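Local coordinates for protein type I modular polyketide synthase (Streptomyces albus subsp. albus, PDB 6IYR) that probably loads an extender acyl unit from malonyl-coenzyme A or a related thioester during salinomycin assembly, acting as the acyltransferase domain of module 8, at residues Ala228-Leu233 against Arg344-Pro349. Sequence-based numbering, arbitrary orientation.
Sequences AVAGAL and RTAEVP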
loop_
_atom_site.group_PDB
_atom_site.type_symbol
_atom_site.label_atom_id
_atom_site.label_comp_id
_atom_site.label_asym_id
_atom_site.label_seq_id
_atom_site.Cartn_x
_atom_site.Cartn_y
_atom_site.Cartn_z
ATOM N N ALA A 228 -1.132 5.347 12.733
ATOM C CA ALA A 228 -0.818 6.739 12.617
ATOM C C ALA A 228 -1.766 7.455 11.670
ATOM O O ALA A 228 -2.156 8.604 11.912
ATOM C CB ALA A 228 0.599 6.918 12.168
ATOM N N VAL A 229 -2.134 6.802 10.588
ATOM C CA VAL A 229 -3.013 7.432 9.619
ATOM C C VAL A 229 -4.416 7.504 10.222
ATOM O O VAL A 229 -5.149 8.436 9.977
ATOM C CB VAL A 229 -2.996 6.668 8.267
ATOM C CG1 VAL A 229 -4.139 7.104 7.352
ATOM C CG2 VAL A 229 -1.636 6.832 7.562
ATOM N N ALA A 230 -4.819 6.483 10.953
ATOM C CA ALA A 230 -6.145 6.428 11.518
ATOM C C ALA A 230 -6.311 7.339 12.747
ATOM O O ALA A 230 -7.427 7.538 13.220
ATOM C CB ALA A 230 -6.471 4.989 11.911
ATOM N N GLY A 231 -5.201 7.759 13.334
ATOM C CA GLY A 231 -5.206 8.662 14.468
ATOM C C GLY A 231 -5.209 7.951 15.812
ATOM O O GLY A 231 -5.234 8.602 16.838
ATOM N N ALA A 232 -5.068 6.628 15.824
ATOM C CA ALA A 232 -4.990 5.888 17.094
ATOM C C ALA A 232 -3.655 6.045 17.831
ATOM O O ALA A 232 -3.569 5.911 19.070
ATOM C CB ALA A 232 -5.327 4.444 16.870
ATOM N N LEU A 233 -2.631 6.455 17.102
ATOM C CA LEU A 233 -1.410 6.950 17.735
ATOM C C LEU A 233 -1.057 8.275 17.124
ATOM O O LEU A 233 -1.292 8.476 15.919
ATOM C CB LEU A 233 -0.219 5.999 17.497
ATOM C CG LEU A 233 -0.316 4.581 18.089
ATOM C CD1 LEU A 233 0.797 3.674 17.551
ATOM C CD2 LEU A 233 -0.238 4.663 19.599
ATOM N N ARG A 344 -5.102 6.282 21.432
ATOM C CA ARG A 344 -6.302 7.042 21.616
ATOM C C ARG A 344 -7.247 6.672 20.521
ATOM O O ARG A 344 -6.968 5.747 19.762
ATOM C CB ARG A 344 -5.963 8.516 21.598
ATOM C CG ARG A 344 -5.569 9.017 20.233
ATOM C CD ARG A 344 -4.191 9.612 20.256
ATOM N NE ARG A 344 -3.930 10.347 19.022
ATOM C CZ ARG A 344 -3.140 11.414 18.946
ATOM N NH1 ARG A 344 -2.946 12.024 17.784
ATOM N NH2 ARG A 344 -2.485 11.830 20.018
ATOM N N THR A 345 -8.453 7.230 20.582
ATOM C CA THR A 345 -9.552 6.733 19.809
ATOM C C THR A 345 -9.184 7.019 18.368
ATOM O O THR A 345 -8.659 8.068 18.096
ATOM C CB THR A 345 -10.890 7.460 20.132
ATOM O OG1 THR A 345 -11.313 7.163 21.474
ATOM C CG2 THR A 345 -11.977 6.958 19.201
ATOM N N ALA A 346 -9.431 6.077 17.472
ATOM C CA ALA A 346 -9.079 6.266 16.060
ATOM C C ALA A 346 -10.217 6.974 15.378
ATOM O O ALA A 346 -11.382 6.563 15.519
ATOM C CB ALA A 346 -8.832 4.925 15.384
ATOM N N GLU A 347 -9.854 7.934 14.535
ATOM C CA GLU A 347 -10.824 8.687 13.725
ATOM C C GLU A 347 -11.219 8.000 12.442
ATOM O O GLU A 347 -12.207 8.373 11.828
ATOM C CB GLU A 347 -10.248 10.043 13.361
ATOM C CG GLU A 347 -9.645 10.785 14.528
ATOM C CD GLU A 347 -9.019 12.084 14.079
ATOM O OE1 GLU A 347 -9.288 12.492 12.928
ATOM O OE2 GLU A 347 -8.215 12.657 14.841
ATOM N N VAL A 348 -10.388 7.066 11.980
ATOM C CA VAL A 348 -10.712 6.248 10.823
ATOM C C VAL A 348 -10.796 4.809 11.289
ATOM O O VAL A 348 -9.935 4.347 12.019
ATOM C CB VAL A 348 -9.615 6.313 9.711
ATOM C CG1 VAL A 348 -10.017 5.431 8.539
ATOM C CG2 VAL A 348 -9.393 7.742 9.232
ATOM N N PRO A 349 -11.851 4.105 10.888
ATOM C CA PRO A 349 -11.993 2.737 11.310
ATOM C C PRO A 349 -10.702 1.930 11.046
ATOM O O PRO A 349 -10.136 1.999 9.929
ATOM C CB PRO A 349 -13.132 2.232 10.442
ATOM C CG PRO A 349 -14.015 3.459 10.228
ATOM C CD PRO A 349 -13.057 4.622 10.209
#
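R344 reaches back along the chain that leaves helix 222-230 and binds it twice. Its backbone N donates to A232 O at 2.8 Å, while NE of its side chain donates to G231 O at 3.1 Å. That second carbonyl oxygen lies at the edge of the guanidinium, near its plane, and the N-H points at it fairly straight (156°). The side chain gets there because CG sits between the backbone N and the carbonyl carbon (chi1 71°) and the chain bends again at chi2, which also lays one guanidinium face over L233 C, off centre. Between the R344 bonds and the helix end, three alanines and a valine mesh through short apolar side chains: A346 CB rests 3.8 Å from A232 CB and 4.2 Å from A230 CB, and V348 points its CB at A230, whose own CB lies 4.1 Å from V348 CB. A230 O is gripped by two successive amides. E347 N lies 2.8 Å from A230 O, almost in line with its C=O bond, and V348 N 3.2 Å from A230 O, in the carbonyl plane on a lone pair. G231, the next residue, has positive phi (92°) and is the first to leave helical angles. V216 of strand 215-218, an outermost strand of the parallel sheet, touches both A230 and V348. This is a helix that ends at a positive-phi glycine, with the carbonyls of A230, G231 and A232 bound by the loop before strand 350-351; the helix begins at the last glycine of a GxSxG sequence, consistent with the nucleophile elbow of the acyltransferase alpha/beta-hydrolase-like core.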